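PDB 6ZJK: ribonucleoside-diphosphate reductase subunit beta from Clostridium botulinum, which is the di-iron R2 subunit of a class I ribonucleotide reductase and probably supplies the radical used to reduce ribonucleoside diphosphates to deoxyribonucleotides. Local coordinates for residues 214-219 against 329-334; 144-149 against 228-233; 35-40 against 53-58. One frame throughout, in Å; residues are numbered along the deposited sequence.

Interaction 1: residues 214-219 against 329-334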
loop_
_atom_site.group_PDB
_atom_site.type_symbol
_atom_site.label_atom_id
_atom_site.label_comp_id
_atom_site.label_asym_id
_atom_site.label_seq_id
_atom_site.Cartn_x
_atom_site.Cartn_y
_atom_site.Cartn_z
ATOM N N PHE A 214 24.867 -1.599 12.611
ATOM C CA PHE A 214 25.959 -0.797 12.059
ATOM C C PHE A 214 25.730 0.691 12.304
ATOM O O PHE A 214 26.625 1.395 12.800
ATOM C CB PHE A 214 26.142 -1.070 10.561
ATOM C CG PHE A 214 27.129 -0.123 9.890
ATOM C CD1 PHE A 214 28.494 -0.281 10.098
ATOM C CD2 PHE A 214 26.695 0.909 9.066
ATOM C CE1 PHE A 214 29.415 0.584 9.510
ATOM C CE2 PHE A 214 27.605 1.789 8.466
ATOM C CZ PHE A 214 28.964 1.622 8.693
ATOM N N PHE A 215 24.536 1.190 11.952
ATOM C CA PHE A 215 24.261 2.618 12.078
ATOM C C PHE A 215 24.221 3.047 13.535
ATOM O O PHE A 215 24.729 4.124 13.875
ATOM C CB PHE A 215 22.965 2.962 11.332
ATOM C CG PHE A 215 23.085 2.726 9.865
ATOM C CD1 PHE A 215 23.786 3.620 9.071
ATOM C CD2 PHE A 215 22.600 1.558 9.296
ATOM C CE1 PHE A 215 23.953 3.378 7.712
ATOM C CE2 PHE A 215 22.762 1.306 7.947
ATOM C CZ PHE A 215 23.441 2.217 7.151
ATOM N N TYR A 216 23.704 2.179 14.428
ATOM C CA TYR A 216 23.764 2.482 15.854
ATOM C C TYR A 216 25.206 2.487 16.359
ATOM O O TYR A 216 25.563 3.309 17.212
ATOM C CB TYR A 216 22.922 1.479 16.663
ATOM C CG TYR A 216 21.432 1.466 16.304
ATOM C CD1 TYR A 216 20.841 2.546 15.639
ATOM C CD2 TYR A 216 20.617 0.383 16.648
ATOM C CE1 TYR A 216 19.490 2.539 15.287
ATOM C CE2 TYR A 216 19.238 0.368 16.311
ATOM C CZ TYR A 216 18.680 1.447 15.641
ATOM O OH TYR A 216 17.319 1.439 15.307
ATOM N N THR A 217 26.047 1.579 15.847
ATOM C CA THR A 217 27.452 1.575 16.256
ATOM C C THR A 217 28.157 2.854 15.816
ATOM O O THR A 217 28.988 3.383 16.559
ATOM C CB THR A 217 28.185 0.336 15.726
ATOM O OG1 THR A 217 27.675 -0.839 16.377
ATOM C CG2 THR A 217 29.679 0.424 16.006
ATOM N N LEU A 218 27.843 3.370 14.612
ATOM C CA LEU A 218 28.417 4.652 14.196
ATOM C C LEU A 218 27.961 5.774 15.119
ATOM O O LEU A 218 28.788 6.517 15.670
ATOM C CB LEU A 218 28.035 4.979 12.746
ATOM C CG LEU A 218 28.734 4.252 11.593
ATOM C CD1 LEU A 218 28.312 4.849 10.254
ATOM C CD2 LEU A 218 30.251 4.319 11.783
ATOM N N ALA A 219 26.635 5.883 15.321
ATOM C CA ALA A 219 26.048 6.949 16.133
ATOM C C ALA A 219 26.489 6.887 17.584
ATOM O O ALA A 219 26.581 7.929 18.245
ATOM C CB ALA A 219 24.522 6.875 16.074
ATOM N N GLU A 329 23.828 -5.756 24.735
ATOM C CA GLU A 329 22.608 -5.340 25.425
ATOM C C GLU A 329 22.288 -3.853 25.246
ATOM O O GLU A 329 21.114 -3.466 25.356
ATOM C CB GLU A 329 22.681 -5.716 26.906
ATOM C CG GLU A 329 21.334 -5.546 27.562
ATOM C CD GLU A 329 21.059 -6.564 28.636
ATOM O OE1 GLU A 329 21.717 -7.631 28.634
ATOM O OE2 GLU A 329 20.148 -6.307 29.454
ATOM N N TRP A 330 23.321 -3.025 25.050
ATOM C CA TRP A 330 23.114 -1.584 24.948
ATOM C C TRP A 330 22.196 -1.205 23.796
ATOM O O TRP A 330 21.580 -0.139 23.848
ATOM C CB TRP A 330 24.459 -0.865 24.780
ATOM C CG TRP A 330 25.178 -1.235 23.507
ATOM C CD1 TRP A 330 26.101 -2.239 23.341
ATOM C CD2 TRP A 330 25.035 -0.605 22.223
ATOM N NE1 TRP A 330 26.533 -2.270 22.030
ATOM C CE2 TRP A 330 25.895 -1.279 21.326
ATOM C CE3 TRP A 330 24.256 0.453 21.742
ATOM C CZ2 TRP A 330 26.006 -0.921 19.979
ATOM C CZ3 TRP A 330 24.372 0.816 20.390
ATOM C CH2 TRP A 330 25.234 0.125 19.531
ATOM N N ILE A 331 22.082 -2.053 22.769
ATOM C CA ILE A 331 21.280 -1.736 21.585
ATOM C C ILE A 331 19.808 -1.525 21.941
ATOM O O ILE A 331 19.117 -0.691 21.332
ATOM C CB ILE A 331 21.433 -2.847 20.531
ATOM C CG1 ILE A 331 22.765 -2.733 19.805
ATOM C CG2 ILE A 331 20.353 -2.748 19.475
ATOM C CD1 ILE A 331 22.928 -3.786 18.732
ATOM N N ASP A 332 19.287 -2.302 22.895
ATOM C CA ASP A 332 17.850 -2.272 23.155
ATOM C C ASP A 332 17.402 -0.897 23.628
ATOM O O ASP A 332 16.426 -0.342 23.113
ATOM C CB ASP A 332 17.471 -3.354 24.170
ATOM C CG ASP A 332 17.648 -4.743 23.603
ATOM O OD1 ASP A 332 18.002 -4.838 22.400
ATOM O OD2 ASP A 332 17.402 -5.730 24.326
ATOM N N GLY A 333 18.133 -0.308 24.575
ATOM C CA GLY A 333 17.798 1.035 25.018
ATOM C C GLY A 333 18.151 2.083 23.974
ATOM O O GLY A 333 17.435 3.075 23.813
ATOM N N PHE A 334 19.252 1.873 23.244
ATOM C CA PHE A 334 19.710 2.858 22.270
ATOM C C PHE A 334 18.714 3.028 21.125
ATOM O O PHE A 334 18.471 4.147 20.671
ATOM C CB PHE A 334 21.084 2.457 21.727
ATOM C CG PHE A 334 21.764 3.541 20.942
ATOM C CD1 PHE A 334 21.541 3.675 19.576
ATOM C CD2 PHE A 334 22.642 4.419 21.569
ATOM C CE1 PHE A 334 22.173 4.679 18.846
ATOM C CE2 PHE A 334 23.268 5.432 20.848
ATOM C CZ PHE A 334 23.048 5.551 19.483
#

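Interaction 2: residues 144-149 against 228-233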
loop_
_atom_site.group_PDB
_atom_site.type_symbol
_atom_site.label_atom_id
_atom_site.label_comp_id
_atom_site.label_asym_id
_atom_site.label_seq_id
_atom_site.Cartn_x
_atom_site.Cartn_y
_atom_site.Cartn_z
ATOM N N TYR A 144 16.135 6.368 2.148
ATOM C CA TYR A 144 17.483 6.104 1.718
ATOM C C TYR A 144 17.861 7.102 0.629
ATOM O O TYR A 144 18.926 7.590 0.631
ATOM C CB TYR A 144 17.722 4.658 1.277
ATOM C CG TYR A 144 17.279 3.591 2.278
ATOM C CD1 TYR A 144 17.470 3.767 3.613
ATOM C CD2 TYR A 144 16.662 2.449 1.873
ATOM C CE1 TYR A 144 17.068 2.829 4.515
ATOM C CE2 TYR A 144 16.264 1.503 2.773
ATOM C CZ TYR A 144 16.467 1.707 4.085
ATOM O OH TYR A 144 16.046 0.803 4.967
ATOM N N SER A 145 16.964 7.375 -0.294
ATOM C CA SER A 145 17.196 8.411 -1.296
ATOM C C SER A 145 17.423 9.768 -0.635
ATOM O O SER A 145 18.275 10.552 -1.077
ATOM C CB SER A 145 16.026 8.478 -2.284
ATOM O OG SER A 145 16.269 7.668 -3.429
ATOM N N TYR A 146 16.653 10.048 0.392
ATOM C CA TYR A 146 16.772 11.272 1.119
ATOM C C TYR A 146 18.125 11.394 1.813
ATOM O O TYR A 146 18.688 12.429 1.805
ATOM C CB TYR A 146 15.662 11.445 2.116
ATOM C CG TYR A 146 15.835 12.550 3.094
ATOM C CD1 TYR A 146 15.987 13.826 2.700
ATOM C CD2 TYR A 146 15.791 12.325 4.417
ATOM C CE1 TYR A 146 16.120 14.828 3.589
ATOM C CE2 TYR A 146 15.922 13.326 5.321
ATOM C CZ TYR A 146 16.098 14.577 4.897
ATOM O OH TYR A 146 16.223 15.570 5.784
ATOM N N ILE A 147 18.593 10.339 2.459
ATOM C CA ILE A 147 19.918 10.365 3.098
ATOM C C ILE A 147 21.013 10.644 2.062
ATOM O O ILE A 147 21.850 11.536 2.242
ATOM C CB ILE A 147 20.194 9.061 3.867
ATOM C CG1 ILE A 147 19.300 8.970 5.110
ATOM C CG2 ILE A 147 21.693 8.954 4.251
ATOM C CD1 ILE A 147 19.304 7.600 5.807
ATOM N N LEU A 148 21.025 9.868 0.973
ATOM C CA LEU A 148 22.132 9.917 0.029
ATOM C C LEU A 148 22.165 11.222 -0.747
ATOM O O LEU A 148 23.254 11.725 -1.074
ATOM C CB LEU A 148 22.077 8.713 -0.913
ATOM C CG LEU A 148 22.274 7.335 -0.277
ATOM C CD1 LEU A 148 22.216 6.323 -1.398
ATOM C CD2 LEU A 148 23.636 7.221 0.530
ATOM N N ASP A 149 20.984 11.762 -1.095
ATOM C CA ASP A 149 20.925 13.013 -1.832
ATOM C C ASP A 149 21.306 14.190 -0.950
ATOM O O ASP A 149 21.736 15.229 -1.467
ATOM C CB ASP A 149 19.519 13.223 -2.417
ATOM C CG ASP A 149 19.480 14.328 -3.465
ATOM O OD1 ASP A 149 20.244 14.250 -4.463
ATOM O OD2 ASP A 149 18.685 15.275 -3.300
ATOM N N SER A 228 21.082 7.777 12.138
ATOM C CA SER A 228 20.677 6.755 13.086
ATOM C C SER A 228 19.240 7.001 13.548
ATOM O O SER A 228 18.452 6.058 13.650
ATOM C CB SER A 228 21.667 6.728 14.253
ATOM O OG SER A 228 21.122 6.135 15.413
ATOM N N THR A 229 18.856 8.269 13.750
ATOM C CA THR A 229 17.466 8.591 14.083
ATOM C C THR A 229 16.493 8.069 13.027
ATOM O O THR A 229 15.467 7.462 13.365
ATOM C CB THR A 229 17.307 10.096 14.298
ATOM O OG1 THR A 229 18.121 10.480 15.418
ATOM C CG2 THR A 229 15.867 10.438 14.607
ATOM N N ILE A 230 16.797 8.271 11.743
ATOM C CA ILE A 230 15.965 7.668 10.704
ATOM C C ILE A 230 15.874 6.150 10.897
ATOM O O ILE A 230 14.783 5.573 10.801
ATOM C CB ILE A 230 16.491 8.035 9.304
ATOM C CG1 ILE A 230 16.231 9.514 9.022
ATOM C CG2 ILE A 230 15.833 7.195 8.226
ATOM C CD1 ILE A 230 16.802 10.017 7.663
ATOM N N PHE A 231 17.000 5.479 11.218
ATOM C CA PHE A 231 16.932 4.026 11.350
ATOM C C PHE A 231 16.142 3.586 12.584
ATOM O O PHE A 231 15.582 2.490 12.572
ATOM C CB PHE A 231 18.340 3.394 11.320
ATOM C CG PHE A 231 18.837 3.168 9.912
ATOM C CD1 PHE A 231 18.359 2.089 9.167
ATOM C CD2 PHE A 231 19.696 4.085 9.295
ATOM C CE1 PHE A 231 18.757 1.900 7.830
ATOM C CE2 PHE A 231 20.113 3.904 7.957
ATOM C CZ PHE A 231 19.639 2.814 7.226
ATOM N N LYS A 232 16.064 4.405 13.640
ATOM C CA LYS A 232 15.183 4.071 14.758
ATOM C C LYS A 232 13.722 4.049 14.325
ATOM O O LYS A 232 12.935 3.224 14.811
ATOM C CB LYS A 232 15.369 5.056 15.912
ATOM C CG LYS A 232 16.705 4.939 16.640
ATOM C CD LYS A 232 16.825 6.052 17.662
ATOM C CE LYS A 232 18.144 6.006 18.389
ATOM N NZ LYS A 232 18.225 7.024 19.480
ATOM N N TYR A 233 13.325 4.964 13.429
ATOM C CA TYR A 233 11.942 4.948 12.963
ATOM C C TYR A 233 11.660 3.712 12.124
ATOM O O TYR A 233 10.599 3.081 12.260
ATOM C CB TYR A 233 11.631 6.225 12.171
ATOM C CG TYR A 233 11.321 7.408 13.047
ATOM C CD1 TYR A 233 10.027 7.608 13.545
ATOM C CD2 TYR A 233 12.307 8.316 13.394
ATOM C CE1 TYR A 233 9.733 8.687 14.352
ATOM C CE2 TYR A 233 12.022 9.410 14.197
ATOM C CZ TYR A 233 10.728 9.594 14.666
ATOM O OH TYR A 233 10.440 10.675 15.472
#

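Interaction 3: residues 35-40 against 53-58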
loop_
_atom_site.group_PDB
_atom_site.type_symbol
_atom_site.label_atom_id
_atom_site.label_comp_id
_atom_site.label_asym_id
_atom_site.label_seq_id
_atom_site.Cartn_x
_atom_site.Cartn_y
_atom_site.Cartn_z
ATOM N N ARG A 35 -20.523 -13.143 4.790
ATOM C CA ARG A 35 -20.177 -12.032 5.662
ATOM C C ARG A 35 -19.106 -12.499 6.642
ATOM O O ARG A 35 -19.214 -13.588 7.224
ATOM C CB ARG A 35 -21.414 -11.569 6.438
ATOM C CG ARG A 35 -22.723 -11.637 5.668
ATOM C CD ARG A 35 -23.858 -11.118 6.573
ATOM N NE ARG A 35 -25.150 -10.915 5.914
ATOM C CZ ARG A 35 -25.820 -11.901 5.325
ATOM N NH1 ARG A 35 -27.005 -11.681 4.755
ATOM N NH2 ARG A 35 -25.288 -13.113 5.289
ATOM N N GLY A 36 -18.141 -11.609 6.884
ATOM C CA GLY A 36 -17.074 -11.879 7.820
ATOM C C GLY A 36 -15.932 -12.658 7.187
ATOM O O GLY A 36 -15.849 -12.843 5.978
ATOM N N THR A 37 -15.062 -13.165 8.038
ATOM C CA THR A 37 -13.860 -13.859 7.587
ATOM C C THR A 37 -13.944 -15.323 7.990
ATOM O O THR A 37 -14.298 -15.638 9.133
ATOM C CB THR A 37 -12.602 -13.184 8.149
ATOM O OG1 THR A 37 -12.390 -11.946 7.451
ATOM C CG2 THR A 37 -11.349 -14.065 7.981
ATOM N N GLU A 38 -13.688 -16.210 7.028
ATOM C CA GLU A 38 -13.758 -17.655 7.239
ATOM C C GLU A 38 -12.396 -18.267 7.548
ATOM O O GLU A 38 -12.273 -19.045 8.496
ATOM C CB GLU A 38 -14.355 -18.350 6.004
ATOM C CG GLU A 38 -14.257 -19.868 6.094
ATOM C CD GLU A 38 -14.879 -20.617 4.918
ATOM O OE1 GLU A 38 -14.902 -20.076 3.781
ATOM O OE2 GLU A 38 -15.307 -21.775 5.139
ATOM N N SER A 39 -11.360 -17.929 6.774
ATOM C CA SER A 39 -10.025 -18.476 7.007
ATOM C C SER A 39 -8.985 -17.572 6.353
ATOM O O SER A 39 -9.317 -16.659 5.593
ATOM C CB SER A 39 -9.903 -19.907 6.476
ATOM O OG SER A 39 -10.215 -19.932 5.093
ATOM N N MET A 40 -7.714 -17.859 6.623
ATOM C CA MET A 40 -6.562 -17.110 6.115
ATOM C C MET A 40 -6.369 -17.260 4.632
ATOM O O MET A 40 -6.120 -16.343 3.955
ATOM C CB MET A 40 -5.278 -17.457 6.859
ATOM C CG MET A 40 -4.130 -16.486 6.684
ATOM S SD MET A 40 -4.308 -14.900 7.401
ATOM C CE MET A 40 -4.229 -15.254 9.107
ATOM N N ARG A 53 -16.706 -6.940 11.600
ATOM C CA ARG A 53 -17.039 -8.298 11.366
ATOM C C ARG A 53 -15.784 -9.055 11.019
ATOM O O ARG A 53 -15.709 -9.630 10.006
ATOM C CB ARG A 53 -18.050 -8.444 10.240
ATOM C CG ARG A 53 -19.383 -7.803 10.537
ATOM C CD ARG A 53 -20.565 -8.465 9.859
ATOM N NE ARG A 53 -20.731 -8.140 8.460
ATOM C CZ ARG A 53 -21.900 -8.070 7.831
ATOM N NH1 ARG A 53 -23.015 -8.298 8.479
ATOM N NH2 ARG A 53 -21.952 -7.783 6.567
ATOM N N ILE A 54 -14.794 -9.076 11.876
ATOM C CA ILE A 54 -13.559 -9.784 11.563
ATOM C C ILE A 54 -13.329 -11.030 12.412
ATOM O O ILE A 54 -13.849 -11.129 13.441
ATOM C CB ILE A 54 -12.337 -8.857 11.739
ATOM C CG1 ILE A 54 -12.330 -8.248 13.108
ATOM C CG2 ILE A 54 -12.401 -7.718 10.781
ATOM C CD1 ILE A 54 -11.120 -7.446 13.403
ATOM N N LYS A 55 -12.517 -11.953 11.959
ATOM C CA LYS A 55 -12.201 -13.157 12.713
ATOM C C LYS A 55 -10.953 -12.980 13.582
ATOM O O LYS A 55 -10.926 -13.455 14.722
ATOM C CB LYS A 55 -12.021 -14.339 11.756
ATOM C CG LYS A 55 -11.448 -15.606 12.397
ATOM C CD LYS A 55 -11.306 -16.719 11.354
ATOM C CE LYS A 55 -10.898 -18.057 11.957
ATOM N NZ LYS A 55 -12.001 -18.774 12.694
ATOM N N TYR A 56 -9.914 -12.303 13.076
ATOM C CA TYR A 56 -8.645 -12.192 13.808
ATOM C C TYR A 56 -8.663 -10.898 14.612
ATOM O O TYR A 56 -8.303 -9.822 14.120
ATOM C CB TYR A 56 -7.455 -12.274 12.851
ATOM C CG TYR A 56 -7.500 -13.548 12.043
ATOM C CD1 TYR A 56 -7.354 -14.776 12.665
ATOM C CD2 TYR A 56 -7.770 -13.526 10.680
ATOM C CE1 TYR A 56 -7.433 -15.946 11.958
ATOM C CE2 TYR A 56 -7.862 -14.697 9.959
ATOM C CZ TYR A 56 -7.697 -15.906 10.607
ATOM O OH TYR A 56 -7.782 -17.090 9.904
ATOM N N SER A 57 -9.022 -11.040 15.882
ATOM C CA SER A 57 -9.213 -9.856 16.714
ATOM C C SER A 57 -7.908 -9.074 16.894
ATOM O O SER A 57 -7.917 -7.836 16.941
ATOM C CB SER A 57 -9.798 -10.302 18.061
ATOM O OG SER A 57 -10.620 -9.314 18.651
ATOM N N TRP A 58 -6.742 -9.728 16.839
ATOM C CA TRP A 58 -5.486 -9.001 16.976
ATOM C C TRP A 58 -5.260 -8.000 15.848
ATOM O O TRP A 58 -4.458 -7.078 16.018
ATOM C CB TRP A 58 -4.312 -9.984 17.072
ATOM C CG TRP A 58 -4.302 -11.070 16.039
ATOM C CD1 TRP A 58 -4.739 -12.379 16.196
ATOM C CD2 TRP A 58 -3.807 -10.967 14.704
ATOM N NE1 TRP A 58 -4.551 -13.073 15.018
ATOM C CE2 TRP A 58 -3.983 -12.229 14.090
ATOM C CE3 TRP A 58 -3.224 -9.930 13.962
ATOM C CZ2 TRP A 58 -3.593 -12.470 12.771
ATOM C CZ3 TRP A 58 -2.850 -10.173 12.652
ATOM C CH2 TRP A 58 -3.024 -11.420 12.072
HETATM O O HOH W 1 -14.158 -19.364 10.713
#

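Interaction 1: residues 214-219 against 329-334
Tyr216 is the first residue of segment 214-219 to meet segment 329-334, and three side chains of the short helix 330-334 gather around it. Its CB lies 3.9 Å from Trp330 CH2, the outer corner of the indole's six-membered ring, and Phe334 CD1 is equally near that CB from another direction. The Tyr216 ring and the Phe334 ring are inclined at 53° with centroids 5.8 Å apart, a geometry that is neither a stack nor a T-shaped pair. CD2, on the rim of the tyrosine ring, has Ile331 CG2 at 4.2 Å, close to the ring plane, so the isoleucine branch sits at an edge. The phenol oxygen takes no part here: Tyr216 OH is hydrogen-bonded to Asn235 of helix 225-255.

Thr217 turns its CB away from the short helix, yet its hydroxyl comes to the indole edge, OG1 being 4.0 Å from Trp330 CZ2 and near the ring plane. That oxygen is hydrogen-bonded to Ser213 O one turn earlier, which leaves the indole contact as packing. With CG between the backbone N and the carbonyl carbon, the indole of Trp330 is swung toward Thr217; Ile331 CG1 lies over one of its faces. Ala219 closes the row: its CB meets Phe334 CZ at 3.9 Å, at the ring edge. With CG anti to its backbone N (chi1 -168°), the Phe334 ring is directed toward this alanine.

The two helical segments run nearly perpendicular, at 83°, with axes 11.1 Å apart, a separation spanned by aromatic side chains. The contact therefore lays the last modelled helix, 330-334, across the last turns of helix 190-220, while helix 225-255 packs against Tyr216 and Ala219, and Lys232 from it makes a cation-pi contact with Phe334.

Interaction 2: residues 144-149 against 228-233
Ile147 and Ile230 meet tip to tip between two antiparallel helices of the ferritin-like helical bundle that forms the R2 fold. The segments lie at 179° with axes 11.6 Å apart, a wide spacing that the long side chains bridge. Ile230 CD1 approaches Ile147 CG1 to 3.7 Å and also touches Ile147 CD1. Both isoleucines hold CG1 anti to the carbonyl carbon (chi1 near -70° in each), which carries the two ethyl branches into the gap from facing sides. The same Ile230 methyl reaches the edge of the Tyr146 ring, 4.1 Å from CD2 and near the ring plane.

On the other flank of the isoleucine pair, Tyr144 CE1 packs against Phe231 CZ at 3.7 Å. The two ring planes are inclined by only 23°, but the centroids are 5.9 Å apart; the rings are slid past one another and barely overlap. Ile147 CD1 adds a looser approach to Phe231 CE2, obliquely to the ring.

Beyond this apolar shell lie groups that contact the rings from behind. Phe231 stacks on Phe215 of helix 190-220, and the Tyr146 hydroxyl is hydrogen-bonded to Ile76 O. Behind the contact, Ser145 OG bonds to Trp51 N of the second subunit, bringing the dimer partner up to helix 124-151. The Tyr144 side chain is about 5 Å from an iron(III) ion, so the packing against Phe231 belongs to the surroundings of the metal centre. Its place is consistent with that of the radical-forming tyrosine of class I R2 proteins, although proximity alone does not establish that role. At the far end of this ring, Tyr144 OH is hydrogen-bonded to OD2 of Asp107, one of the iron ligands, and lies 4.1 Å from Phe231 CE1.

Interaction 3: residues 35-40 against 53-58
Arg35 and Arg53 cross obliquely, and Arg35 can be followed outward from its backbone. Its CB sits over the centre of the Arg53 guanidinium, 3.8 Å from CZ. CG comes next, near Arg53 NH2. CD then lies 3.5 Å from Arg53 NH1, still over the guanidinium face. At the tip the two guanidinium planes are 89° apart, with Arg35 NE 4.2 Å from Arg53 NH1. Asp162 of the second subunit forms salt bridges with both arginines, and its carboxylate probably offsets their like charges.

Farther along, Gly36 CA makes a CA-H...O contact with Arg53 O, and Thr37 CB packs on Lys55 CB. A water accepts from Lys55 NZ and donates to Glu38 O, tying the side chain of one segment to the backbone of the other. Met40, bent at chi2 and chi3 (both 69°), brings CE over one face of the Tyr56 ring, 4.1 Å from its centroid; Lys55 CG lies over the opposite face.

The arrangement is a pairing of two irregular loop segments running roughly alongside each other, with a Met-aromatic contact at one end and, at the other, two arginines that both turn to Asp162 of the second subunit.

How the interactions relate
Along the chain, interaction 3 closes first, within the loops before helix 58-68; the segments of interactions 1 and 2 then alternate, so these two cross. Interactions 1 and 2 are neighbours, with centres 15 Å apart, linked through the consecutive helices 190-220 and 225-255: Ala219 CB touches Ser228 CB at 3.4 Å. They thus connect the last modelled helix, 330-334, to the helical core that holds the iron. Interaction 3 lies across the chain's centre from interaction 1, about 39 Å between centres. In the dimer, the region just before 53-58 of one chain meets helix 124-151 of the other, so interactions 2 and 3 probably approach across the subunit boundary, although about 37 Å separates their centres within a chain.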